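Local atomic coordinates of CalS13 (Micromonospora echinospora, PDB entry 4ZAS), a protein that probably transfers an amino group to a nucleotide-linked keto sugar, using pyridoxal 5'-phosphate as cofactor. Residues Ala138-Asp143 with Val161-Tyr166; Arg293-Asn298 with Ala324-Pro329; Leu330-Arg335 with Arg378-Pro383. All blocks are in the same frame, centred on the assembly; numbering follows the deposited sequence.

Interaction 1: residues Ala138-Asp143 with Val161-Tyr166; sequences ATLNMD and VHWLGY
Asn141 reaches across from one loop to grip the backbone of another, its carboxamide bridging Trp163 and Tyr166. The two loops follow strands 129-132 and 155-161, which flank strand 108-111 in the seven-stranded mixed sheet of the large domain, consistent with the fold type I aminotransferase architecture. From its CB, which lies 3.9 Å from Val161 O, the Asn141 side chain runs with CG anti to the carbonyl carbon (chi1 -70°), which carries the carboxamide to the second loop. CG itself lies 3.2 Å from Val161 O. OD1 accepts the N-H of Trp163 at 2.9 Å, with 153° at the hydrogen. It also sits 2.7 Å from Val161 O, an uncomfortable approach of two acceptors, and Val161 O takes a weak bond from the same N-H across the inverse gamma turn centred on His162. ND2 turns the other way and donates to Tyr166 O at 3.0 Å, nearly within the amide plane, so bonds at both ends fix the rotation of the carboxamide. A leucine here would probably leave Tyr166 O without this donor and the N-H of Trp163 with little more than its weak turn bond. Asn141 is itself positioned by an ST turn, its N donating to Thr139 OG1 at 3.1 Å. Beside it, Leu140 CD1 touches the edge of the Trp163 indole, whose NE1 bonds to His381. Tyr166, its OH bound to Glu316, receives the methyl of Thr139, with CG2 3.9 Å from CE2.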
loop_
_atom_site.group_PDB
_atom_site.type_symbol
_atom_site.label_atom_id
_atom_site.label_comp_id
_atom_site.label_asym_id
_atom_site.label_seq_id
_atom_site.Cartn_x
_atom_site.Cartn_y
_atom_site.Cartn_z
ATOM N N ALA A 138 -2.746 -3.592 -33.545
ATOM C CA ALA A 138 -1.619 -4.439 -33.916
ATOM C C ALA A 138 -0.694 -4.708 -32.736
ATOM O O ALA A 138 -0.029 -5.744 -32.708
ATOM C CB ALA A 138 -0.831 -3.820 -35.061
ATOM N N THR A 139 -0.632 -3.769 -31.783
ATOM C CA THR A 139 0.278 -3.878 -30.639
ATOM C C THR A 139 -0.435 -4.103 -29.300
ATOM O O THR A 139 0.185 -4.492 -28.315
ATOM C CB THR A 139 1.147 -2.603 -30.483
ATOM O OG1 THR A 139 0.295 -1.466 -30.308
ATOM C CG2 THR A 139 2.024 -2.358 -31.700
ATOM N N LEU A 140 -1.737 -3.840 -29.284
ATOM C CA LEU A 140 -2.546 -3.822 -28.078
ATOM C C LEU A 140 -2.125 -2.668 -27.161
ATOM O O LEU A 140 -2.639 -2.542 -26.045
ATOM C CB LEU A 140 -2.456 -5.164 -27.345
ATOM C CG LEU A 140 -2.850 -6.410 -28.143
ATOM C CD1 LEU A 140 -2.647 -7.655 -27.310
ATOM C CD2 LEU A 140 -4.289 -6.355 -28.670
ATOM N N ASN A 141 -1.226 -1.806 -27.644
ATOM C CA ASN A 141 -0.829 -0.614 -26.891
ATOM C C ASN A 141 -1.544 0.645 -27.395
ATOM O O ASN A 141 -2.313 0.587 -28.341
ATOM C CB ASN A 141 0.695 -0.417 -26.936
ATOM C CG ASN A 141 1.442 -1.464 -26.124
ATOM O OD1 ASN A 141 0.896 -2.023 -25.178
ATOM N ND2 ASN A 141 2.697 -1.720 -26.479
ATOM N N MET A 142 -1.273 1.783 -26.763
ATOM C CA MET A 142 -1.967 3.036 -27.067
ATOM C C MET A 142 -1.757 3.475 -28.507
ATOM O O MET A 142 -0.647 3.427 -29.020
ATOM C CB MET A 142 -1.498 4.153 -26.133
ATOM C CG MET A 142 -2.207 5.471 -26.336
ATOM S SD MET A 142 -1.565 6.783 -25.282
ATOM C CE MET A 142 -2.091 6.235 -23.653
ATOM N N ASP A 143 -2.837 3.926 -29.138
ATOM C CA ASP A 143 -2.773 4.539 -30.452
ATOM C C ASP A 143 -2.153 5.912 -30.317
ATOM O O ASP A 143 -2.785 6.839 -29.818
ATOM C CB ASP A 143 -4.172 4.634 -31.058
ATOM C CG ASP A 143 -4.162 5.080 -32.501
ATOM O OD1 ASP A 143 -3.287 5.883 -32.885
ATOM O OD2 ASP A 143 -5.055 4.635 -33.250
ATOM N N VAL A 161 0.958 1.866 -21.395
ATOM C CA VAL A 161 1.263 0.538 -20.894
ATOM C C VAL A 161 1.985 -0.291 -21.938
ATOM O O VAL A 161 1.535 -0.392 -23.090
ATOM C CB VAL A 161 -0.005 -0.185 -20.462
ATOM C CG1 VAL A 161 0.339 -1.622 -20.069
ATOM C CG2 VAL A 161 -0.717 0.582 -19.340
ATOM N N HIS A 162 3.116 -0.870 -21.550
ATOM C CA HIS A 162 3.792 -1.852 -22.397
ATOM C C HIS A 162 3.111 -3.198 -22.209
ATOM O O HIS A 162 3.641 -4.071 -21.525
ATOM C CB HIS A 162 5.262 -1.981 -22.020
ATOM C CG HIS A 162 6.018 -0.690 -22.029
ATOM N ND1 HIS A 162 6.359 -0.029 -23.191
ATOM C CD2 HIS A 162 6.513 0.059 -21.012
ATOM C CE1 HIS A 162 7.035 1.067 -22.891
ATOM N NE2 HIS A 162 7.143 1.143 -21.577
ATOM N N TRP A 163 1.954 -3.379 -22.824
ATOM C CA TRP A 163 1.185 -4.596 -22.612
ATOM C C TRP A 163 2.004 -5.850 -22.944
ATOM O O TRP A 163 2.684 -5.909 -23.972
ATOM C CB TRP A 163 -0.113 -4.563 -23.424
ATOM C CG TRP A 163 -1.065 -5.646 -23.041
ATOM C CD1 TRP A 163 -1.502 -6.677 -23.829
ATOM C CD2 TRP A 163 -1.681 -5.834 -21.757
ATOM N NE1 TRP A 163 -2.364 -7.483 -23.119
ATOM C CE2 TRP A 163 -2.488 -6.985 -21.844
ATOM C CE3 TRP A 163 -1.629 -5.138 -20.542
ATOM C CZ2 TRP A 163 -3.241 -7.454 -20.763
ATOM C CZ3 TRP A 163 -2.380 -5.610 -19.468
ATOM C CH2 TRP A 163 -3.173 -6.753 -19.591
ATOM N N LEU A 164 1.991 -6.797 -22.004
ATOM C CA LEU A 164 2.715 -8.073 -22.071
ATOM C C LEU A 164 4.226 -7.911 -22.161
ATOM O O LEU A 164 4.939 -8.880 -22.384
ATOM C CB LEU A 164 2.211 -8.894 -23.250
ATOM C CG LEU A 164 0.701 -9.083 -23.166
ATOM C CD1 LEU A 164 0.192 -9.785 -24.392
ATOM C CD2 LEU A 164 0.326 -9.849 -21.892
ATOM N N GLY A 165 4.717 -6.695 -21.957
ATOM C CA GLY A 165 6.140 -6.430 -22.088
ATOM C C GLY A 165 6.576 -6.119 -23.511
ATOM O O GLY A 165 7.771 -6.164 -23.830
ATOM N N TYR A 166 5.614 -5.813 -24.379
ATOM C CA TYR A 166 5.940 -5.341 -25.719
ATOM C C TYR A 166 6.030 -3.825 -25.667
ATOM O O TYR A 166 5.045 -3.149 -25.392
ATOM C CB TYR A 166 4.909 -5.802 -26.786
ATOM C CG TYR A 166 5.292 -5.377 -28.189
ATOM C CD1 TYR A 166 6.092 -6.185 -28.999
ATOM C CD2 TYR A 166 4.889 -4.148 -28.697
ATOM C CE1 TYR A 166 6.460 -5.788 -30.295
ATOM C CE2 TYR A 166 5.250 -3.744 -29.990
ATOM C CZ TYR A 166 6.037 -4.566 -30.784
ATOM O OH TYR A 166 6.395 -4.152 -32.053
#

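Interaction 2: residues Arg293-Asn298 with Ala324-Pro329; sequences RRHREN and AFWMYP
His295 projects from its helix into a loop with three consecutive backbone carbonyls, those of Ala324, Phe325 and Trp326. The imidazole turns its edge to two of them, Phe325 O and Trp326 O, while CB lies 3.7 Å from Ala324 O. CG stands anti to the carbonyl carbon, beside the backbone N (chi1 -88°), which lays the ring edge against the loop. ND1 donates to Phe325 O at 2.8 Å, almost perfectly straight (179°) and within the ring plane, although the donor lies above the plane of the acceptor carbonyl. This bond fixes the rotation of the ring. Next to it, CE1 lies 3.4 Å from Trp326 O. The imidazole and the indole of Trp326 have nearly parallel planes but do not stack, being displaced past one another, with CE1 of His295 4.3 Å from CD1 of Trp326. NE1 of Trp326 bonds to Ile221 O, a residue of the ligand pocket. Phe325, in a left-handed backbone conformation, directs its ring back toward the helix, where CG of Arg296 comes up to the ring edge, 4.4 Å from CD2. The Arg296 chain then extends past Ala324, and its guanidinium donates to carbonyls outside 324-329, NE to Pro323 O and NH2 to Gly199 O. The contact thus joins the long helix 275-305, through a loop, to the start of strand 328-332. Trp386 meets the His295 ring, while Phe325 and Tyr328 both rest on Ala299, one helical turn beyond His295, and the backbone of Tyr328 is hydrogen-bonded to Ile382 of strand 379-382.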
loop_
_atom_site.group_PDB
_atom_site.type_symbol
_atom_site.label_atom_id
_atom_site.label_comp_id
_atom_site.label_asym_id
_atom_site.label_seq_id
_atom_site.Cartn_x
_atom_site.Cartn_y
_atom_site.Cartn_z
ATOM N N ARG A 293 14.906 -15.558 -20.612
ATOM C CA ARG A 293 15.408 -16.174 -21.838
ATOM C C ARG A 293 14.445 -17.269 -22.299
ATOM O O ARG A 293 14.200 -17.427 -23.495
ATOM C CB ARG A 293 16.806 -16.753 -21.625
ATOM C CG ARG A 293 17.507 -17.181 -22.891
ATOM C CD ARG A 293 18.630 -18.186 -22.610
ATOM N NE ARG A 293 18.107 -19.410 -22.012
ATOM C CZ ARG A 293 17.537 -20.390 -22.712
ATOM N NH1 ARG A 293 17.423 -20.290 -24.033
ATOM N NH2 ARG A 293 17.074 -21.469 -22.095
ATOM N N ARG A 294 13.878 -18.010 -21.347
ATOM C CA ARG A 294 12.942 -19.071 -21.696
ATOM C C ARG A 294 11.613 -18.499 -22.223
ATOM O O ARG A 294 11.051 -19.038 -23.180
ATOM C CB ARG A 294 12.688 -19.992 -20.500
ATOM C CG ARG A 294 13.810 -20.996 -20.228
ATOM C CD ARG A 294 13.330 -22.084 -19.266
ATOM N NE ARG A 294 14.149 -22.145 -18.060
ATOM C CZ ARG A 294 13.712 -22.593 -16.886
ATOM N NH1 ARG A 294 12.464 -23.033 -16.765
ATOM N NH2 ARG A 294 14.523 -22.600 -15.830
ATOM N N HIS A 295 11.119 -17.412 -21.616
ATOM C CA HIS A 295 9.934 -16.718 -22.129
ATOM C C HIS A 295 10.144 -16.378 -23.627
ATOM O O HIS A 295 9.294 -16.671 -24.476
ATOM C CB HIS A 295 9.650 -15.427 -21.336
ATOM C CG HIS A 295 8.777 -15.596 -20.120
ATOM N ND1 HIS A 295 7.498 -15.081 -20.046
ATOM C CD2 HIS A 295 9.021 -16.164 -18.910
ATOM C CE1 HIS A 295 6.985 -15.340 -18.852
ATOM N NE2 HIS A 295 7.886 -16.003 -18.146
ATOM N N ARG A 296 11.278 -15.760 -23.951
ATOM C CA ARG A 296 11.517 -15.296 -25.311
ATOM C C ARG A 296 11.684 -16.428 -26.289
ATOM O O ARG A 296 11.248 -16.327 -27.438
ATOM C CB ARG A 296 12.736 -14.374 -25.365
ATOM C CG ARG A 296 12.458 -13.006 -24.809
ATOM C CD ARG A 296 13.704 -12.187 -24.656
ATOM N NE ARG A 296 13.362 -10.801 -24.354
ATOM C CZ ARG A 296 14.178 -9.944 -23.749
ATOM N NH1 ARG A 296 15.388 -10.326 -23.352
ATOM N NH2 ARG A 296 13.775 -8.705 -23.525
ATOM N N GLU A 297 12.336 -17.493 -25.836
ATOM C CA GLU A 297 12.565 -18.665 -26.674
ATOM C C GLU A 297 11.231 -19.322 -27.025
ATOM O O GLU A 297 11.010 -19.724 -28.169
ATOM C CB GLU A 297 13.500 -19.643 -25.973
ATOM C CG GLU A 297 13.484 -21.027 -26.553
ATOM C CD GLU A 297 14.427 -21.958 -25.831
ATOM O OE1 GLU A 297 14.866 -21.613 -24.710
ATOM O OE2 GLU A 297 14.722 -23.035 -26.386
ATOM N N ASN A 298 10.340 -19.413 -26.042
ATOM C CA ASN A 298 9.015 -19.965 -26.266
ATOM C C ASN A 298 8.217 -19.053 -27.197
ATOM O O ASN A 298 7.495 -19.541 -28.063
ATOM C CB ASN A 298 8.260 -20.163 -24.940
ATOM C CG ASN A 298 8.926 -21.190 -24.025
ATOM O OD1 ASN A 298 9.669 -22.051 -24.489
ATOM N ND2 ASN A 298 8.634 -21.117 -22.722
ATOM N N ALA A 324 9.284 -8.817 -23.764
ATOM C CA ALA A 324 9.477 -9.700 -22.614
ATOM C C ALA A 324 8.541 -10.890 -22.655
ATOM O O ALA A 324 8.781 -11.880 -21.969
ATOM C CB ALA A 324 9.283 -8.933 -21.299
ATOM N N PHE A 325 7.453 -10.766 -23.410
ATOM C CA PHE A 325 6.487 -11.849 -23.577
ATOM C C PHE A 325 6.066 -12.495 -22.259
ATOM O O PHE A 325 6.243 -13.695 -22.070
ATOM C CB PHE A 325 7.052 -12.918 -24.515
ATOM C CG PHE A 325 7.196 -12.455 -25.942
ATOM C CD1 PHE A 325 6.083 -12.344 -26.755
ATOM C CD2 PHE A 325 8.438 -12.151 -26.469
ATOM C CE1 PHE A 325 6.203 -11.930 -28.059
ATOM C CE2 PHE A 325 8.566 -11.733 -27.771
ATOM C CZ PHE A 325 7.447 -11.625 -28.569
ATOM N N TRP A 326 5.514 -11.694 -21.352
ATOM C CA TRP A 326 5.027 -12.190 -20.064
ATOM C C TRP A 326 3.935 -13.233 -20.271
ATOM O O TRP A 326 3.834 -14.219 -19.525
ATOM C CB TRP A 326 4.492 -11.040 -19.212
ATOM C CG TRP A 326 4.119 -11.458 -17.832
ATOM C CD1 TRP A 326 4.900 -12.149 -16.945
ATOM C CD2 TRP A 326 2.878 -11.212 -17.166
ATOM N NE1 TRP A 326 4.221 -12.335 -15.768
ATOM C CE2 TRP A 326 2.977 -11.768 -15.877
ATOM C CE3 TRP A 326 1.697 -10.565 -17.528
ATOM C CZ2 TRP A 326 1.936 -11.708 -14.956
ATOM C CZ3 TRP A 326 0.659 -10.502 -16.602
ATOM C CH2 TRP A 326 0.787 -11.071 -15.340
ATOM N N MET A 327 3.077 -12.941 -21.247
ATOM C CA MET A 327 2.123 -13.889 -21.795
ATOM C C MET A 327 2.218 -13.760 -23.308
ATOM O O MET A 327 2.802 -12.815 -23.798
ATOM C CB MET A 327 0.709 -13.603 -21.284
ATOM C CG MET A 327 0.546 -13.872 -19.805
ATOM S SD MET A 327 -1.081 -13.464 -19.144
ATOM C CE MET A 327 -1.086 -11.706 -19.353
ATOM N N TYR A 328 1.679 -14.713 -24.057
ATOM C CA TYR A 328 1.701 -14.611 -25.513
ATOM C C TYR A 328 0.301 -14.247 -26.034
ATOM O O TYR A 328 -0.668 -14.966 -25.763
ATOM C CB TYR A 328 2.185 -15.920 -26.143
ATOM C CG TYR A 328 2.460 -15.810 -27.623
ATOM C CD1 TYR A 328 1.451 -15.993 -28.548
ATOM C CD2 TYR A 328 3.724 -15.496 -28.088
ATOM C CE1 TYR A 328 1.691 -15.880 -29.896
ATOM C CE2 TYR A 328 3.977 -15.373 -29.434
ATOM C CZ TYR A 328 2.962 -15.569 -30.339
ATOM O OH TYR A 328 3.226 -15.464 -31.689
ATOM N N PRO A 329 0.192 -13.120 -26.761
ATOM C CA PRO A 329 -1.054 -12.583 -27.317
ATOM C C PRO A 329 -1.446 -13.194 -28.672
ATOM O O PRO A 329 -0.566 -13.477 -29.491
ATOM C CB PRO A 329 -0.738 -11.100 -27.493
ATOM C CG PRO A 329 0.690 -11.085 -27.805
ATOM C CD PRO A 329 1.321 -12.213 -27.021
#

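Interaction 3: residues Leu330-Arg335 with Arg378-Pro383; sequences LKVRDR and RVVHIP
Leu330 and Val380 form an antiparallel hydrogen-bonded pair, with Leu330 N to Val380 O at 3.1 Å and Val380 N to Leu330 O at 3.0 Å. The neighbouring pair, Lys331 with Val379, is non-hydrogen-bonded, and Val332 N then donates to Arg378 O at 2.9 Å. The N-to-C directions of the two short strand segments are 128° apart, well short of a flat antiparallel pair. On the face bearing Leu330 and Val380, CG1 of Val380 packs between CB of Leu330 and CG2 of Val332, while Ile382 CD1 extends the apolar row. This is the three-stranded antiparallel sheet 312-313, 328-332 and 379-382, with helices 335-344 and 390-401 against that apolar face, an alpha/beta arrangement consistent with the small domain of fold type I aminotransferases. The opposite face is more polar. There the guanidinium of Arg378 turns one side to Lys331, whose CB lies 3.6 Å from NH2, off toward the rim. Arg378 NH2 is salt-bridged to Glu313 and NH1 bonds to Arg374 O; a water accepts from Arg378 NH2 at 3.0 Å and donates to Lys331 O. Lys331 NZ is hydrogen-bonded to Pro137 O. Arg335, with CG anti to the backbone N (chi1 -176°), runs past Val380 in the opposite direction, CD 3.9 Å from Val380 CB, and bends at its third torsion. NH1 thereby meets Val379 O at 2.7 Å, on a lone pair in the carbonyl plane, and also donates to Ala376 O.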
loop_
_atom_site.group_PDB
_atom_site.type_symbol
_atom_site.label_atom_id
_atom_site.label_comp_id
_atom_site.label_asym_id
_atom_site.label_seq_id
_atom_site.Cartn_x
_atom_site.Cartn_y
_atom_site.Cartn_z
ATOM N N LEU A 330 -2.749 -13.403 -28.877
ATOM C CA LEU A 330 -3.317 -13.748 -30.171
ATOM C C LEU A 330 -4.625 -12.979 -30.354
ATOM O O LEU A 330 -5.279 -12.631 -29.373
ATOM C CB LEU A 330 -3.595 -15.247 -30.284
ATOM C CG LEU A 330 -2.414 -16.207 -30.347
ATOM C CD1 LEU A 330 -2.928 -17.645 -30.483
ATOM C CD2 LEU A 330 -1.467 -15.823 -31.482
ATOM N N LYS A 331 -5.008 -12.695 -31.592
ATOM C CA LYS A 331 -6.373 -12.241 -31.833
ATOM C C LYS A 331 -7.109 -13.314 -32.634
ATOM O O LYS A 331 -6.728 -13.619 -33.766
ATOM C CB LYS A 331 -6.389 -10.893 -32.540
ATOM C CG LYS A 331 -5.735 -9.800 -31.726
ATOM C CD LYS A 331 -5.566 -8.548 -32.533
ATOM C CE LYS A 331 -4.432 -8.711 -33.543
ATOM N NZ LYS A 331 -4.353 -7.562 -34.491
ATOM N N VAL A 332 -8.158 -13.886 -32.050
ATOM C CA VAL A 332 -8.799 -15.067 -32.625
ATOM C C VAL A 332 -10.281 -14.872 -32.900
ATOM O O VAL A 332 -10.972 -14.198 -32.144
ATOM C CB VAL A 332 -8.621 -16.289 -31.695
ATOM C CG1 VAL A 332 -7.160 -16.551 -31.459
ATOM C CG2 VAL A 332 -9.304 -16.065 -30.352
ATOM N N ARG A 333 -10.765 -15.456 -33.992
ATOM C CA ARG A 333 -12.200 -15.579 -34.238
ATOM C C ARG A 333 -12.788 -16.523 -33.189
ATOM O O ARG A 333 -12.103 -17.440 -32.738
ATOM C CB ARG A 333 -12.485 -16.102 -35.656
ATOM C CG ARG A 333 -12.026 -17.547 -35.878
ATOM C CD ARG A 333 -12.630 -18.278 -37.103
ATOM N NE ARG A 333 -12.140 -19.656 -37.092
ATOM C CZ ARG A 333 -12.692 -20.643 -36.373
ATOM N NH1 ARG A 333 -13.775 -20.420 -35.631
ATOM N NH2 ARG A 333 -12.166 -21.863 -36.393
ATOM N N ASP A 334 -14.037 -16.287 -32.799
ATOM C CA ASP A 334 -14.760 -17.166 -31.867
ATOM C C ASP A 334 -13.950 -17.476 -30.601
ATOM O O ASP A 334 -13.724 -18.644 -30.269
ATOM C CB ASP A 334 -15.157 -18.484 -32.541
ATOM C CG ASP A 334 -16.390 -19.135 -31.893
ATOM O OD1 ASP A 334 -16.728 -18.784 -30.742
ATOM O OD2 ASP A 334 -17.006 -20.031 -32.520
ATOM N N ARG A 335 -13.495 -16.437 -29.912
ATOM C CA ARG A 335 -12.677 -16.626 -28.711
ATOM C C ARG A 335 -13.276 -17.576 -27.655
ATOM O O ARG A 335 -12.525 -18.335 -27.041
ATOM C CB ARG A 335 -12.364 -15.284 -28.049
ATOM C CG ARG A 335 -11.435 -15.434 -26.861
ATOM C CD ARG A 335 -11.097 -14.095 -26.223
ATOM N NE ARG A 335 -12.310 -13.415 -25.787
ATOM C CZ ARG A 335 -12.401 -12.109 -25.571
ATOM N NH1 ARG A 335 -11.335 -11.339 -25.710
ATOM N NH2 ARG A 335 -13.556 -11.585 -25.195
ATOM N N ARG A 378 -11.603 -10.319 -29.345
ATOM C CA ARG A 378 -10.759 -11.253 -30.088
ATOM C C ARG A 378 -9.450 -11.554 -29.333
ATOM O O ARG A 378 -8.834 -12.599 -29.542
ATOM C CB ARG A 378 -10.471 -10.705 -31.494
ATOM C CG ARG A 378 -11.692 -10.644 -32.410
ATOM C CD ARG A 378 -11.443 -9.768 -33.636
ATOM N NE ARG A 378 -10.296 -10.209 -34.418
ATOM C CZ ARG A 378 -9.266 -9.429 -34.745
ATOM N NH1 ARG A 378 -9.248 -8.149 -34.379
ATOM N NH2 ARG A 378 -8.261 -9.925 -35.460
ATOM N N VAL A 379 -9.016 -10.632 -28.473
ATOM C CA VAL A 379 -7.735 -10.785 -27.769
ATOM C C VAL A 379 -7.773 -11.939 -26.777
ATOM O O VAL A 379 -8.786 -12.178 -26.112
ATOM C CB VAL A 379 -7.328 -9.504 -27.049
ATOM C CG1 VAL A 379 -8.332 -9.178 -25.951
ATOM C CG2 VAL A 379 -5.957 -9.663 -26.476
ATOM N N VAL A 380 -6.684 -12.691 -26.714
ATOM C CA VAL A 380 -6.638 -13.821 -25.816
ATOM C C VAL A 380 -5.179 -14.086 -25.492
ATOM O O VAL A 380 -4.306 -13.731 -26.271
ATOM C CB VAL A 380 -7.334 -15.050 -26.428
ATOM C CG1 VAL A 380 -6.487 -15.667 -27.556
ATOM C CG2 VAL A 380 -7.592 -16.055 -25.367
ATOM N N HIS A 381 -4.899 -14.677 -24.336
ATOM C CA HIS A 381 -3.516 -14.919 -23.947
ATOM C C HIS A 381 -3.271 -16.386 -23.638
ATOM O O HIS A 381 -4.085 -17.035 -22.975
ATOM C CB HIS A 381 -3.154 -14.056 -22.741
ATOM C CG HIS A 381 -3.312 -12.588 -22.994
ATOM N ND1 HIS A 381 -4.517 -11.936 -22.852
ATOM C CD2 HIS A 381 -2.427 -11.654 -23.415
ATOM C CE1 HIS A 381 -4.363 -10.658 -23.155
ATOM N NE2 HIS A 381 -3.103 -10.460 -23.501
ATOM N N ILE A 382 -2.128 -16.894 -24.085
ATOM C CA ILE A 382 -1.813 -18.304 -23.939
ATOM C C ILE A 382 -0.466 -18.400 -23.213
ATOM O O ILE A 382 0.368 -17.498 -23.320
ATOM C CB ILE A 382 -1.795 -19.021 -25.299
ATOM C CG1 ILE A 382 -0.598 -18.553 -26.126
ATOM C CG2 ILE A 382 -3.099 -18.789 -26.043
ATOM C CD1 ILE A 382 -0.414 -19.308 -27.387
ATOM N N PRO A 383 -0.249 -19.493 -22.466
ATOM C CA PRO A 383 0.966 -19.692 -21.675
ATOM C C PRO A 383 2.204 -19.659 -22.529
ATOM O O PRO A 383 2.209 -20.309 -23.566
ATOM C CB PRO A 383 0.772 -21.084 -21.079
ATOM C CG PRO A 383 -0.690 -21.297 -21.087
ATOM C CD PRO A 383 -1.176 -20.623 -22.326
HETATM O O HOH W 1 -8.947 -12.825 -35.855
#

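Overall arrangement
The three contacts, with centres 14 to 16 Å apart, each touch the other two. Interaction 1 passes to interaction 2 through the backbone, with Leu164 O 3.1 Å from Trp326 N and Gly165 O 3.1 Å from Ala324 N. It reaches interaction 3 through side chains, Trp163 NE1 lying 3.1 Å from His381 NE2. Interactions 2 and 3 share strand 328-332, and Tyr328 O lies 2.9 Å from Ile382 N. The bound dTDP-4-keto-6-deoxyglucose lies near the first two, about 4 Å from the side chain of Trp326 and about 5 Å from that of Trp163, whereas the side chain of Val379 in interaction 3 stands about 12 Å from it.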